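Local coordinates for protein methyltransferase WBDD (Escherichia coli, PDB 4AZS) that is a bifunctional kinase and methyltransferase that regulates the chain length of the O antigen in the O9a serotype, at residues H149-G152 with I153-K157; Q433-S436 with N437-Y440. All blocks are in the same frame, centred on the assembly; numbering follows the deposited sequence.

Contact 1. Residues H149-G152 with I153-K157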
ATOM      1  N   HIS A 149      -2.353  12.715 -24.878  1.00 48.26           N
ATOM      2  CA  HIS A 149      -2.140  12.999 -23.472  1.00 53.79           C
ATOM      3  C   HIS A 149      -3.229  12.407 -22.600  1.00 53.03           C
ATOM      4  O   HIS A 149      -2.936  11.894 -21.538  1.00 50.83           O
ATOM      5  CB  HIS A 149      -1.985  14.508 -23.234  1.00 53.17           C
ATOM      6  CG  HIS A 149      -1.407  14.856 -21.864  1.00 65.97           C
ATOM      7  ND1 HIS A 149      -0.238  14.340 -21.413  1.00 70.05           N
ATOM      8  CD2 HIS A 149      -1.878  15.699 -20.849  1.00 69.54           C
ATOM      9  CE1 HIS A 149       0.023  14.826 -20.176  1.00 68.17           C
ATOM     10  NE2 HIS A 149      -0.973  15.660 -19.837  1.00 67.82           N
ATOM     11  N   LEU A 150      -4.484  12.439 -23.035  1.00 58.11           N
ATOM     12  CA  LEU A 150      -5.564  11.868 -22.220  1.00 59.67           C
ATOM     13  C   LEU A 150      -5.887  10.391 -22.527  1.00 61.01           C
ATOM     14  O   LEU A 150      -6.303   9.664 -21.624  1.00 55.57           O
ATOM     15  CB  LEU A 150      -6.861  12.686 -22.336  1.00 65.05           C
ATOM     16  CG  LEU A 150      -6.827  14.223 -22.248  1.00 72.60           C
ATOM     17  CD1 LEU A 150      -8.235  14.758 -22.521  1.00 73.65           C
ATOM     18  CD2 LEU A 150      -6.261  14.783 -20.933  1.00 71.59           C
ATOM     19  N   HIS A 151      -5.743   9.951 -23.780  1.00 51.31           N
ATOM     20  CA  HIS A 151      -6.168   8.594 -24.141  1.00 49.62           C
ATOM     21  C   HIS A 151      -5.096   7.643 -24.601  1.00 44.72           C
ATOM     22  O   HIS A 151      -5.371   6.433 -24.757  1.00 45.73           O
ATOM     23  CB  HIS A 151      -7.250   8.662 -25.202  1.00 53.94           C
ATOM     24  CG  HIS A 151      -8.434   9.487 -24.805  1.00 59.82           C
ATOM     25  ND1 HIS A 151      -9.413   9.008 -24.025  1.00 66.16           N
ATOM     26  CD2 HIS A 151      -8.782  10.805 -25.112  1.00 64.91           C
ATOM     27  CE1 HIS A 151     -10.345   9.968 -23.828  1.00 68.19           C
ATOM     28  NE2 HIS A 151      -9.958  11.067 -24.496  1.00 70.76           N
ATOM     29  N   GLY A 152      -3.872   8.131 -24.829  1.00 40.12           N
ATOM     30  CA  GLY A 152      -2.782   7.248 -25.239  1.00 39.52           C
ATOM     31  C   GLY A 152      -2.642   7.174 -26.752  1.00 42.28           C
ATOM     32  O   GLY A 152      -3.549   7.584 -27.507  1.00 38.27           O
ATOM     33  N   ILE A 153      -1.508   6.629 -27.173  1.00 39.52           N
ATOM     34  CA  ILE A 153      -1.082   6.614 -28.568  1.00 39.79           C
ATOM     35  C   ILE A 153      -1.908   5.635 -29.415  1.00 40.06           C
ATOM     36  O   ILE A 153      -2.316   5.973 -30.510  1.00 37.33           O
ATOM     37  CB  ILE A 153       0.428   6.273 -28.640  1.00 42.54           C
ATOM     38  CG1 ILE A 153       1.264   7.366 -27.927  1.00 46.29           C
ATOM     39  CG2 ILE A 153       0.890   6.110 -30.077  1.00 41.23           C
ATOM     40  CD1 ILE A 153       2.662   6.935 -27.482  1.00 49.58           C
ATOM     41  N   ASP A 154      -2.159   4.434 -28.916  1.00 38.36           N
ATOM     42  CA  ASP A 154      -2.894   3.447 -29.688  1.00 41.06           C
ATOM     43  C   ASP A 154      -4.312   3.891 -30.059  1.00 37.53           C
ATOM     44  O   ASP A 154      -4.716   3.682 -31.193  1.00 32.47           O
ATOM     45  CB  ASP A 154      -2.924   2.090 -28.984  1.00 46.73           C
ATOM     46  CG  ASP A 154      -1.594   1.320 -29.128  1.00 53.08           C
ATOM     47  OD1 ASP A 154      -0.738   1.694 -29.963  1.00 62.00           O
ATOM     48  OD2 ASP A 154      -1.396   0.330 -28.409  1.00 61.43           O
ATOM     49  N   GLU A 155      -5.056   4.496 -29.139  1.00 34.65           N
ATOM     50  CA  GLU A 155      -6.374   4.965 -29.489  1.00 35.89           C
ATOM     51  C   GLU A 155      -6.242   6.086 -30.551  1.00 33.00           C
ATOM     52  O   GLU A 155      -7.004   6.108 -31.496  1.00 30.01           O
ATOM     53  CB  GLU A 155      -7.201   5.443 -28.269  1.00 39.86           C
ATOM     54  CG  GLU A 155      -8.262   6.487 -28.659  1.00 41.21           C
ATOM     55  CD  GLU A 155      -9.246   6.904 -27.555  1.00 46.43           C
ATOM     56  OE1 GLU A 155      -9.295   6.262 -26.496  1.00 45.63           O
ATOM     57  OE2 GLU A 155      -9.993   7.904 -27.761  1.00 49.68           O
ATOM     58  N   VAL A 156      -5.268   6.987 -30.413  1.00 31.04           N
ATOM     59  CA  VAL A 156      -5.094   8.042 -31.408  1.00 29.56           C
ATOM     60  C   VAL A 156      -4.758   7.463 -32.797  1.00 28.93           C
ATOM     61  O   VAL A 156      -5.275   7.964 -33.810  1.00 26.51           O
ATOM     62  CB  VAL A 156      -4.058   9.071 -30.976  1.00 30.96           C
ATOM     63  CG1 VAL A 156      -3.679   9.985 -32.142  1.00 32.10           C
ATOM     64  CG2 VAL A 156      -4.588   9.907 -29.828  1.00 32.68           C
ATOM     65  N   LYS A 157      -3.925   6.426 -32.866  1.00 29.44           N
ATOM     66  CA  LYS A 157      -3.619   5.772 -34.171  1.00 30.69           C
ATOM     67  C   LYS A 157      -4.902   5.273 -34.810  1.00 31.41           C
ATOM     68  O   LYS A 157      -5.102   5.415 -36.019  1.00 29.48           O
ATOM     69  CB  LYS A 157      -2.648   4.564 -34.018  1.00 30.54           C
ATOM     70  CG  LYS A 157      -1.203   4.960 -33.718  1.00 32.60           C
ATOM     71  CD  LYS A 157      -0.289   3.782 -33.326  1.00 34.86           C
ATOM     72  CE  LYS A 157       0.015   2.790 -34.454  1.00 39.52           C
ATOM     73  NZ  LYS A 157       0.769   3.421 -35.603  1.00 46.95           N
TER
HETATM   74  O   HOH W   1      -4.434   4.366 -26.269  1.00 43.98           O
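Glu155 sets its OE2 over the rim of the His151 imidazole, at the kink where one helix ends and the next begins. OE2 lies on one face of the ring, 3.7 Å from His151 CG, while OE1 comes to 3.4 Å from His151 CB. The ring and carboxylate planes are 31° apart, and no hydrogen bond joins the two side chains. Glu155 reaches back because its CG stands anti to its own backbone N (chi1 154°) and the chain beyond runs extended.

A water also links the two backbones: it donates to His151 O at 2.7 Å and accepts from Glu155 N at 2.9 Å, serving a carbonyl at the end of one helix and an amide in the first turn of the next. Gly152 makes the turn between them. Its phi of 93° would jam a beta carbon against the preceding carbonyl, which explains why glycine stands here. As N-cap of the following helix it offers its O to Val156 N in a weak hydrogen bond of 3.4 Å, and Val156 CG2 rests 3.4 Å from the same oxygen.

Farther out, Glu155 OE2 has a long, weak ion pair with Arg158 of the second subunit, and the His151 side chain is about 6 Å from the bound S-adenosylmethionine. Val156, buried, and Ile153, partly exposed, are apolar and branched, and both pack on Val148 and Leu194. The joint thus sets helix 144-151, which follows strand 137-141, against helix 153-166, which leads on to strand 169-173, in a sheet whose strand order, 3-2-1-4-5-7-6, is that of the class I, Rossmann-like methyltransferases.

Contact 2. Residues Q433-S436 with N437-Y440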
ATOM      1  N   GLN A 433      21.192 -31.593 -66.307  1.00 49.22           N
ATOM      2  CA  GLN A 433      21.622 -31.416 -67.676  1.00 55.35           C
ATOM      3  C   GLN A 433      20.442 -30.834 -68.418  1.00 55.52           C
ATOM      4  O   GLN A 433      19.302 -31.166 -68.124  1.00 61.91           O
ATOM      5  CB  GLN A 433      22.009 -32.763 -68.290  1.00 56.60           C
ATOM      6  CG  GLN A 433      23.324 -33.270 -67.762  1.00 59.51           C
ATOM      7  CD  GLN A 433      24.003 -34.313 -68.656  1.00 64.98           C
ATOM      8  OE1 GLN A 433      24.236 -34.119 -69.868  1.00 62.33           O
ATOM      9  NE2 GLN A 433      24.377 -35.415 -68.036  1.00 70.13           N
ATOM     10  N   PRO A 434      20.682 -29.909 -69.337  1.00 51.94           N
ATOM     11  CA  PRO A 434      21.886 -29.277 -69.807  1.00 44.86           C
ATOM     12  C   PRO A 434      22.255 -27.929 -69.152  1.00 39.55           C
ATOM     13  O   PRO A 434      23.211 -27.285 -69.581  1.00 33.62           O
ATOM     14  CB  PRO A 434      21.544 -29.051 -71.268  1.00 47.98           C
ATOM     15  CG  PRO A 434      20.085 -28.715 -71.241  1.00 48.17           C
ATOM     16  CD  PRO A 434      19.497 -29.411 -70.060  1.00 51.62           C
ATOM     17  N   TRP A 435      21.558 -27.530 -68.108  1.00 37.36           N
ATOM     18  CA  TRP A 435      21.946 -26.340 -67.354  1.00 38.20           C
ATOM     19  C   TRP A 435      23.341 -26.485 -66.742  1.00 35.12           C
ATOM     20  O   TRP A 435      24.192 -25.555 -66.742  1.00 30.86           O
ATOM     21  CB  TRP A 435      20.866 -26.008 -66.306  1.00 45.20           C
ATOM     22  CG  TRP A 435      19.588 -25.455 -66.914  1.00 50.66           C
ATOM     23  CD1 TRP A 435      19.337 -24.137 -67.289  1.00 54.05           C
ATOM     24  CD2 TRP A 435      18.358 -26.175 -67.244  1.00 57.27           C
ATOM     25  NE1 TRP A 435      18.076 -24.000 -67.811  1.00 60.76           N
ATOM     26  CE2 TRP A 435      17.435 -25.179 -67.810  1.00 61.59           C
ATOM     27  CE3 TRP A 435      17.924 -27.487 -67.105  1.00 66.22           C
ATOM     28  CZ2 TRP A 435      16.144 -25.516 -68.236  1.00 68.59           C
ATOM     29  CZ3 TRP A 435      16.622 -27.821 -67.539  1.00 70.47           C
ATOM     30  CH2 TRP A 435      15.755 -26.858 -68.097  1.00 68.34           C
ATOM     31  N   SER A 436      23.620 -27.656 -66.238  1.00 34.89           N
ATOM     32  CA  SER A 436      24.918 -27.919 -65.649  1.00 36.31           C
ATOM     33  C   SER A 436      26.028 -27.854 -66.703  1.00 35.22           C
ATOM     34  O   SER A 436      27.134 -27.396 -66.427  1.00 35.73           O
ATOM     35  CB  SER A 436      24.893 -29.308 -65.026  1.00 39.50           C
ATOM     36  OG  SER A 436      24.490 -30.250 -66.052  1.00 44.90           O
ATOM     37  N   ASN A 437      25.717 -28.324 -67.901  1.00 34.36           N
ATOM     38  CA  ASN A 437      26.662 -28.315 -69.020  1.00 35.21           C
ATOM     39  C   ASN A 437      26.960 -26.896 -69.442  1.00 33.95           C
ATOM     40  O   ASN A 437      28.086 -26.560 -69.738  1.00 31.46           O
ATOM     41  CB  ASN A 437      26.066 -29.077 -70.184  1.00 35.55           C
ATOM     42  CG  ASN A 437      25.773 -30.498 -69.836  1.00 37.43           C
ATOM     43  OD1 ASN A 437      26.199 -30.977 -68.791  1.00 40.32           O
ATOM     44  ND2 ASN A 437      25.040 -31.186 -70.697  1.00 40.55           N
ATOM     45  N   TRP A 438      25.931 -26.053 -69.400  1.00 33.56           N
ATOM     46  CA  TRP A 438      26.038 -24.614 -69.688  1.00 35.31           C
ATOM     47  C   TRP A 438      27.012 -23.935 -68.761  1.00 35.98           C
ATOM     48  O   TRP A 438      27.981 -23.272 -69.200  1.00 33.07           O
ATOM     49  CB  TRP A 438      24.639 -24.012 -69.552  1.00 37.24           C
ATOM     50  CG  TRP A 438      24.556 -22.528 -69.542  1.00 38.77           C
ATOM     51  CD1 TRP A 438      25.179 -21.631 -70.380  1.00 37.51           C
ATOM     52  CD2 TRP A 438      23.724 -21.712 -68.666  1.00 40.53           C
ATOM     53  NE1 TRP A 438      24.820 -20.348 -70.065  1.00 36.53           N
ATOM     54  CE2 TRP A 438      23.954 -20.332 -69.057  1.00 39.54           C
ATOM     55  CE3 TRP A 438      22.833 -21.986 -67.632  1.00 44.91           C
ATOM     56  CZ2 TRP A 438      23.324 -19.274 -68.424  1.00 42.20           C
ATOM     57  CZ3 TRP A 438      22.201 -20.912 -66.991  1.00 46.78           C
ATOM     58  CH2 TRP A 438      22.446 -19.589 -67.381  1.00 46.45           C
ATOM     59  N   LEU A 439      26.818 -24.168 -67.478  1.00 34.43           N
ATOM     60  CA  LEU A 439      27.674 -23.584 -66.465  1.00 40.07           C
ATOM     61  C   LEU A 439      29.093 -24.122 -66.578  1.00 38.48           C
ATOM     62  O   LEU A 439      30.060 -23.366 -66.434  1.00 35.26           O
ATOM     63  CB  LEU A 439      27.108 -23.875 -65.061  1.00 46.46           C
ATOM     64  CG  LEU A 439      28.089 -24.144 -63.909  1.00 53.25           C
ATOM     65  CD1 LEU A 439      28.750 -22.847 -63.474  1.00 55.76           C
ATOM     66  CD2 LEU A 439      27.419 -24.793 -62.687  1.00 54.26           C
ATOM     67  N   TYR A 440      29.216 -25.416 -66.856  1.00 37.10           N
ATOM     68  CA  TYR A 440      30.531 -25.994 -66.978  1.00 36.78           C
ATOM     69  C   TYR A 440      31.230 -25.313 -68.145  1.00 34.84           C
ATOM     70  O   TYR A 440      32.396 -25.010 -68.049  1.00 33.55           O
ATOM     71  CB  TYR A 440      30.486 -27.524 -67.130  1.00 39.70           C
ATOM     72  CG  TYR A 440      31.841 -28.143 -67.290  1.00 41.32           C
ATOM     73  CD1 TYR A 440      32.396 -28.257 -68.532  1.00 42.28           C
ATOM     74  CD2 TYR A 440      32.581 -28.602 -66.196  1.00 46.12           C
ATOM     75  CE1 TYR A 440      33.647 -28.812 -68.726  1.00 43.03           C
ATOM     76  CE2 TYR A 440      33.855 -29.145 -66.378  1.00 46.72           C
ATOM     77  CZ  TYR A 440      34.372 -29.235 -67.652  1.00 46.40           C
ATOM     78  OH  TYR A 440      35.627 -29.750 -67.928  1.00 52.27           O
TER
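This is the first turn of helix 435-443, a local contact in the C-terminal helical part of the chain. Gln433 OE1 accepts a hydrogen bond from Asn437 ND2 at 3.2 Å, nearly straight at 173°. The donor is tilted 31° from the glutamine's carbonyl plane, and the two amides are turned 59° against each other. Pro434, preceded by a cis peptide bond, is the N-cap residue; with no N-H to offer, it suits a helix start, and its O receives Trp438 N at 3.0 Å. Leu439 N to Trp435 O and Tyr440 N to Ser436 O continue the helical pattern.

On another side of the turn, Trp435 CD1 meets Trp438 CE3 at 4.1 Å, the second indole presenting this carbon at the edge of the first. With its CG anti to the backbone N, the Trp438 indole is directed toward helices 341-357 and 397-410, where it packs on Leu349, Phe403 and Val407.

Asn437 is buried, and its amide is used at both ends: OD1 accepts from Ala468 N and, weakly, from Ser436 OG at 3.3 Å, while ND2 serves Gln433. These bonds fix which way the amide faces and pin the helix start to the loop at Ala468.

Overall arrangement
Following the chain from its N terminus, contact 1 comes first, in the methyltransferase part, and closes a tight turn between helices 144-151 and 153-166. The chain then leaves that mixed sheet, passes through the five-stranded antiparallel sheet and helices of the kinase part, and reaches contact 2 at the start of helix 435-443. Both are local, each confined to one unbroken run of residues, so they follow in series and neither nest nor cross. The centres of contact 1 and contact 2 are about 61 Å apart. They lie on opposite sides of the chain's centre and do not touch. One joins two methyltransferase helices near S-adenosylmethionine; the other anchors a helix among C-terminal helices.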